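Local coordinates for protein 2-polyprenyl-6-methoxyphenol hydroxylase-like FAD-dependent oxidoreductase (Streptomyces sp. NRRL 11266, PDB 6UI5) that binds flavin-adenine dinucleotide and belongs to the FAD-dependent oxidoreductases of the aromatic-ring hydroxylase type, with a Rossmann-like FAD-binding domain, at residues A[157-171]-A[265-279]. Residues are numbered along the deposited sequence; the frame is centred on the assembly and turned at random.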
loop_
_atom_site.group_PDB
_atom_site.type_symbol
_atom_site.label_atom_id
_atom_site.label_comp_id
_atom_site.label_asym_id
_atom_site.label_seq_id
_atom_site.Cartn_x
_atom_site.Cartn_y
_atom_site.Cartn_z
ATOM N N ARG A 157 11.166 -26.706 -0.169
ATOM C CA ARG A 157 10.325 -26.272 0.935
ATOM C C ARG A 157 10.412 -27.211 2.141
ATOM O O ARG A 157 10.430 -26.757 3.286
ATOM C CB ARG A 157 8.873 -26.146 0.467
ATOM C CG ARG A 157 7.956 -25.636 1.544
ATOM C CD ARG A 157 6.636 -26.365 1.521
ATOM N NE ARG A 157 5.786 -25.896 0.444
ATOM C CZ ARG A 157 4.501 -26.194 0.328
ATOM N NH1 ARG A 157 3.912 -26.958 1.236
ATOM N NH2 ARG A 157 3.809 -25.717 -0.694
ATOM N N GLU A 158 10.452 -28.516 1.931
ATOM C CA GLU A 158 10.501 -29.414 3.086
ATOM C C GLU A 158 11.939 -29.837 3.378
ATOM O O GLU A 158 12.282 -31.012 3.452
ATOM C CB GLU A 158 9.590 -30.610 2.870
ATOM C CG GLU A 158 8.198 -30.413 3.484
ATOM C CD GLU A 158 7.261 -29.637 2.583
ATOM O OE1 GLU A 158 7.546 -29.520 1.365
ATOM O OE2 GLU A 158 6.240 -29.142 3.103
ATOM N N SER A 159 12.775 -28.826 3.578
ATOM C CA SER A 159 14.215 -29.024 3.672
ATOM C C SER A 159 14.571 -29.799 4.934
ATOM O O SER A 159 14.340 -29.322 6.048
ATOM C CB SER A 159 14.918 -27.669 3.662
ATOM O OG SER A 159 16.300 -27.798 3.955
ATOM N N ILE A 160 15.128 -31.000 4.764
ATOM C CA ILE A 160 15.703 -31.704 5.904
ATOM C C ILE A 160 16.820 -30.870 6.524
ATOM O O ILE A 160 16.957 -30.803 7.753
ATOM C CB ILE A 160 16.205 -33.102 5.487
ATOM C CG1 ILE A 160 15.035 -34.073 5.234
ATOM C CG2 ILE A 160 17.147 -33.668 6.547
ATOM C CD1 ILE A 160 14.519 -34.106 3.788
ATOM N N VAL A 161 17.640 -30.219 5.691
ATOM C CA VAL A 161 18.771 -29.459 6.225
ATOM C C VAL A 161 18.281 -28.369 7.164
ATOM O O VAL A 161 18.801 -28.189 8.271
ATOM C CB VAL A 161 19.637 -28.864 5.099
ATOM C CG1 VAL A 161 20.777 -28.061 5.721
ATOM C CG2 VAL A 161 20.218 -29.953 4.191
ATOM N N ARG A 162 17.275 -27.621 6.741
ATOM C CA ARG A 162 16.772 -26.581 7.616
ATOM C C ARG A 162 16.275 -27.155 8.942
ATOM O O ARG A 162 16.646 -26.691 10.029
ATOM C CB ARG A 162 15.652 -25.853 6.912
ATOM C CG ARG A 162 14.932 -25.038 7.875
ATOM C CD ARG A 162 13.824 -24.487 7.205
ATOM N NE ARG A 162 12.966 -25.573 6.840
ATOM C CZ ARG A 162 12.052 -25.358 5.922
ATOM N NH1 ARG A 162 12.079 -24.170 5.303
ATOM N NH2 ARG A 162 11.182 -26.278 5.528
ATOM N N LYS A 163 15.400 -28.151 8.862
ATOM C CA LYS A 163 14.755 -28.655 10.068
ATOM C C LYS A 163 15.775 -29.222 11.051
ATOM O O LYS A 163 15.765 -28.874 12.239
ATOM C CB LYS A 163 13.701 -29.691 9.684
ATOM C CG LYS A 163 12.569 -29.143 8.804
ATOM C CD LYS A 163 11.716 -30.292 8.252
ATOM C CE LYS A 163 10.689 -29.818 7.223
ATOM N NZ LYS A 163 9.758 -28.802 7.776
ATOM N N GLN A 164 16.692 -30.051 10.569
ATOM C CA GLN A 164 17.678 -30.647 11.464
ATOM C C GLN A 164 18.626 -29.609 12.071
ATOM O O GLN A 164 19.065 -29.780 13.217
ATOM C CB GLN A 164 18.461 -31.719 10.716
ATOM C CG GLN A 164 19.071 -32.769 11.608
ATOM C CD GLN A 164 19.644 -33.909 10.802
ATOM O OE1 GLN A 164 20.858 -33.986 10.581
ATOM N NE2 GLN A 164 18.771 -34.792 10.329
ATOM N N ALA A 165 18.963 -28.539 11.327
ATOM C CA ALA A 165 19.705 -27.417 11.896
ATOM C C ALA A 165 18.859 -26.597 12.858
ATOM O O ALA A 165 19.379 -25.659 13.477
ATOM C CB ALA A 165 20.241 -26.496 10.785
ATOM N N GLY A 166 17.572 -26.899 12.975
ATOM C CA GLY A 166 16.733 -26.203 13.937
ATOM C C GLY A 166 16.526 -24.719 13.708
ATOM O O GLY A 166 16.495 -23.948 14.679
ATOM N N ILE A 167 16.375 -24.287 12.454
ATOM C CA ILE A 167 16.039 -22.894 12.167
ATOM C C ILE A 167 14.536 -22.780 11.939
ATOM O O ILE A 167 13.948 -23.534 11.160
ATOM C CB ILE A 167 16.841 -22.328 10.974
ATOM C CG1 ILE A 167 16.386 -22.904 9.677
ATOM C CG2 ILE A 167 18.332 -22.644 11.048
ATOM C CD1 ILE A 167 17.263 -22.568 8.586
ATOM N N ASP A 168 13.916 -21.843 12.634
ATOM C CA ASP A 168 12.470 -21.701 12.574
ATOM C C ASP A 168 12.055 -21.099 11.230
ATOM O O ASP A 168 12.755 -20.249 10.670
ATOM C CB ASP A 168 12.001 -20.848 13.758
ATOM C CG ASP A 168 12.341 -21.485 15.121
ATOM O OD1 ASP A 168 13.498 -21.347 15.582
ATOM O OD2 ASP A 168 11.448 -22.107 15.740
ATOM N N TYR A 169 10.910 -21.563 10.704
ATOM C CA TYR A 169 10.402 -21.229 9.362
ATOM C C TYR A 169 9.183 -20.326 9.525
ATOM O O TYR A 169 8.062 -20.803 9.737
ATOM C CB TYR A 169 10.053 -22.509 8.606
ATOM C CG TYR A 169 10.020 -22.469 7.079
ATOM C CD1 TYR A 169 10.763 -21.521 6.339
ATOM C CD2 TYR A 169 9.302 -23.440 6.383
ATOM C CE1 TYR A 169 10.754 -21.542 4.925
ATOM C CE2 TYR A 169 9.277 -23.491 4.991
ATOM C CZ TYR A 169 9.984 -22.559 4.272
ATOM O OH TYR A 169 9.898 -22.704 2.926
ATOM N N VAL A 170 9.407 -19.024 9.413
ATOM C CA VAL A 170 8.477 -18.019 9.911
ATOM C C VAL A 170 7.485 -17.631 8.821
ATOM O O VAL A 170 7.889 -17.320 7.692
ATOM C CB VAL A 170 9.253 -16.783 10.389
ATOM C CG1 VAL A 170 8.276 -15.664 10.760
ATOM C CG2 VAL A 170 10.188 -17.165 11.542
ATOM N N GLY A 171 6.201 -17.597 9.161
ATOM C CA GLY A 171 5.210 -17.029 8.267
ATOM C C GLY A 171 3.791 -17.413 8.641
ATOM O O GLY A 171 3.544 -18.110 9.623
ATOM N N SER A 265 -0.237 -27.158 -2.533
ATOM C CA SER A 265 -0.823 -26.146 -1.664
ATOM C C SER A 265 0.256 -25.094 -1.437
ATOM O O SER A 265 1.441 -25.361 -1.627
ATOM C CB SER A 265 -1.346 -26.720 -0.292
ATOM O OG SER A 265 -0.364 -27.483 0.395
ATOM N N ILE A 266 -0.145 -23.884 -1.063
ATOM C CA ILE A 266 0.803 -22.772 -0.917
ATOM C C ILE A 266 0.760 -22.285 0.512
ATOM O O ILE A 266 -0.309 -21.908 1.008
ATOM C CB ILE A 266 0.495 -21.611 -1.869
ATOM C CG1 ILE A 266 0.880 -21.982 -3.293
ATOM C CG2 ILE A 266 1.235 -20.322 -1.408
ATOM C CD1 ILE A 266 2.374 -22.272 -3.452
ATOM N N VAL A 267 1.922 -22.242 1.156
ATOM C CA VAL A 267 2.102 -21.446 2.363
ATOM C C VAL A 267 3.210 -20.436 2.108
ATOM O O VAL A 267 3.950 -20.535 1.134
ATOM C CB VAL A 267 2.432 -22.300 3.589
ATOM C CG1 VAL A 267 1.164 -23.049 4.069
ATOM C CG2 VAL A 267 3.570 -23.235 3.243
ATOM N N THR A 268 3.338 -19.481 3.032
ATOM C CA THR A 268 4.276 -18.362 2.935
ATOM C C THR A 268 5.226 -18.400 4.125
ATOM O O THR A 268 4.804 -18.194 5.268
ATOM C CB THR A 268 3.524 -17.042 2.919
ATOM O OG1 THR A 268 2.534 -17.068 1.887
ATOM C CG2 THR A 268 4.499 -15.890 2.674
ATOM N N ARG A 269 6.509 -18.656 3.873
ATOM C CA ARG A 269 7.470 -18.759 4.964
ATOM C C ARG A 269 8.788 -18.103 4.590
ATOM O O ARG A 269 9.182 -18.066 3.414
ATOM C CB ARG A 269 7.746 -20.219 5.401
ATOM C CG ARG A 269 6.468 -21.015 5.789
ATOM C CD ARG A 269 6.025 -20.856 7.282
ATOM N NE ARG A 269 4.857 -21.711 7.502
ATOM C CZ ARG A 269 3.593 -21.375 7.249
ATOM N NH1 ARG A 269 3.286 -20.115 6.849
ATOM N NH2 ARG A 269 2.618 -22.300 7.471
ATOM N N ASN A 270 9.459 -17.580 5.616
ATOM C CA ASN A 270 10.813 -17.072 5.476
ATOM C C ASN A 270 11.623 -17.614 6.647
ATOM O O ASN A 270 11.282 -17.363 7.805
ATOM C CB ASN A 270 10.804 -15.541 5.431
ATOM C CG ASN A 270 12.075 -14.958 4.842
ATOM O OD1 ASN A 270 12.733 -15.607 4.024
ATOM N ND2 ASN A 270 12.422 -13.707 5.242
ATOM N N ALA A 271 12.658 -18.401 6.349
ATOM C CA ALA A 271 13.561 -18.873 7.390
ATOM C C ALA A 271 14.102 -17.696 8.204
ATOM O O ALA A 271 14.408 -16.631 7.661
ATOM C CB ALA A 271 14.716 -19.661 6.762
ATOM N N GLU A 272 14.200 -17.890 9.522
ATOM C CA GLU A 272 14.686 -16.828 10.402
ATOM C C GLU A 272 16.181 -16.568 10.225
ATOM O O GLU A 272 16.629 -15.427 10.347
ATOM C CB GLU A 272 14.387 -17.191 11.852
ATOM C CG GLU A 272 14.776 -16.118 12.827
ATOM C CD GLU A 272 14.777 -16.601 14.260
ATOM O OE1 GLU A 272 13.973 -17.506 14.593
ATOM O OE2 GLU A 272 15.588 -16.066 15.050
ATOM N N GLN A 273 16.954 -17.604 9.929
ATOM C CA GLN A 273 18.402 -17.518 9.775
ATOM C C GLN A 273 18.757 -18.321 8.530
ATOM O O GLN A 273 18.596 -19.545 8.537
ATOM C CB GLN A 273 19.127 -18.081 11.011
ATOM C CG GLN A 273 18.873 -17.308 12.278
ATOM C CD GLN A 273 19.340 -15.856 12.160
ATOM O OE1 GLN A 273 20.325 -15.562 11.475
ATOM N NE2 GLN A 273 18.622 -14.942 12.814
ATOM N N TYR A 274 19.226 -17.664 7.458
ATOM C CA TYR A 274 19.636 -18.465 6.308
ATOM C C TYR A 274 20.977 -19.131 6.540
ATOM O O TYR A 274 21.471 -19.815 5.632
ATOM C CB TYR A 274 19.733 -17.659 5.008
ATOM C CG TYR A 274 18.463 -17.051 4.449
ATOM C CD1 TYR A 274 17.307 -16.972 5.201
ATOM C CD2 TYR A 274 18.432 -16.549 3.152
ATOM C CE1 TYR A 274 16.156 -16.396 4.691
ATOM C CE2 TYR A 274 17.275 -15.966 2.629
ATOM C CZ TYR A 274 16.146 -15.884 3.413
ATOM O OH TYR A 274 14.992 -15.292 2.928
ATOM N N ARG A 275 21.572 -18.942 7.718
ATOM C CA ARG A 275 22.871 -19.524 8.025
ATOM C C ARG A 275 22.929 -19.931 9.490
ATOM O O ARG A 275 22.505 -19.173 10.362
ATOM C CB ARG A 275 24.002 -18.534 7.740
ATOM C CG ARG A 275 25.333 -19.083 8.161
ATOM C CD ARG A 275 26.351 -18.022 8.547
ATOM N NE ARG A 275 27.621 -18.696 8.800
ATOM C CZ ARG A 275 28.785 -18.091 9.002
ATOM N NH1 ARG A 275 28.871 -16.764 8.997
ATOM N NH2 ARG A 275 29.870 -18.824 9.207
ATOM N N LYS A 276 23.473 -21.119 9.763
ATOM C CA LYS A 276 23.787 -21.514 11.125
ATOM C C LYS A 276 25.193 -22.123 11.132
ATOM O O LYS A 276 25.363 -23.312 11.325
ATOM C CB LYS A 276 22.742 -22.476 11.701
ATOM C CG LYS A 276 23.021 -22.890 13.155
ATOM C CD LYS A 276 21.834 -23.563 13.875
ATOM C CE LYS A 276 20.506 -22.837 13.610
ATOM N NZ LYS A 276 20.234 -21.503 14.263
ATOM N N GLY A 277 26.205 -21.286 10.901
ATOM C CA GLY A 277 27.603 -21.673 10.990
ATOM C C GLY A 277 27.957 -22.984 10.316
ATOM O O GLY A 277 27.750 -24.050 10.895
ATOM N N ARG A 278 28.500 -22.907 9.105
ATOM C CA ARG A 278 28.845 -24.060 8.265
ATOM C C ARG A 278 27.632 -24.667 7.571
ATOM O O ARG A 278 27.796 -25.405 6.594
ATOM C CB ARG A 278 29.582 -25.147 9.045
ATOM C CG ARG A 278 30.886 -24.720 9.629
ATOM C CD ARG A 278 32.031 -25.314 8.841
ATOM N NE ARG A 278 33.317 -24.876 9.374
ATOM C CZ ARG A 278 34.432 -24.763 8.662
ATOM N NH1 ARG A 278 34.439 -25.048 7.367
ATOM N NH2 ARG A 278 35.543 -24.353 9.254
ATOM N N VAL A 279 26.421 -24.342 8.023
ATOM C CA VAL A 279 25.196 -24.790 7.358
ATOM C C VAL A 279 24.425 -23.573 6.861
ATOM O O VAL A 279 23.973 -22.742 7.660
ATOM C CB VAL A 279 24.322 -25.656 8.279
ATOM C CG1 VAL A 279 23.130 -26.159 7.507
ATOM C CG2 VAL A 279 25.132 -26.823 8.820
HETATM O O HOH W 1 6.747 -15.420 5.804
#
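Tyr-169 and Ala-271 form a non-hydrogen-bonded antiparallel pair, and beside them Val-170 and Asn-270 exchange two backbone bonds, Asn-270 N to Val-170 O (2.6 Å) and Val-170 N to Asn-270 O (3.0 Å). Glu-272 N continues the pairing by donating to Asp-168 O, so strand 169-170 lies as a short edge on the end of strand 257-271. Next to these bonds lies the closely packed, mostly buried side, where Ile-167 CD1 packs on Ala-271 CB (4.3 Å) and Val-161 CG1 of helix 160-164 touches Val-279 CG1 (3.5 Å); Ile-281 of strand 279-281 touches both Ile-167 and Ala-271. Arg-269 CB lies over one face of the Tyr-169 ring, the amide of Ala-271 meets the ring edge, and the Arg-269 chain, bent at chi2 (-87°), crosses the ring at about a right angle. Exposed Lys-276 lays its CE against Ile-167 CG2 (3.4 Å), the two side chains running in opposite directions. At the far end a single bent hydrogen bond (139° at the hydrogen) joins Arg-157 NH2 to Ser-265 O (2.6 Å) in the guanidinium plane, with Val-267 CG2 over one face.

The solvent side is looser: Asp-168 and Glu-272 lie side by side, OD1 and OE1 4.0 Å apart. Ile-160 of the helix touches FAD; the apolar packing of Val-161 ties that helix to strand 279-281, while the backbone bonds fasten strand 169-170 to strand 257-271, and the two carboxylates probably repel and rely on solvent screening.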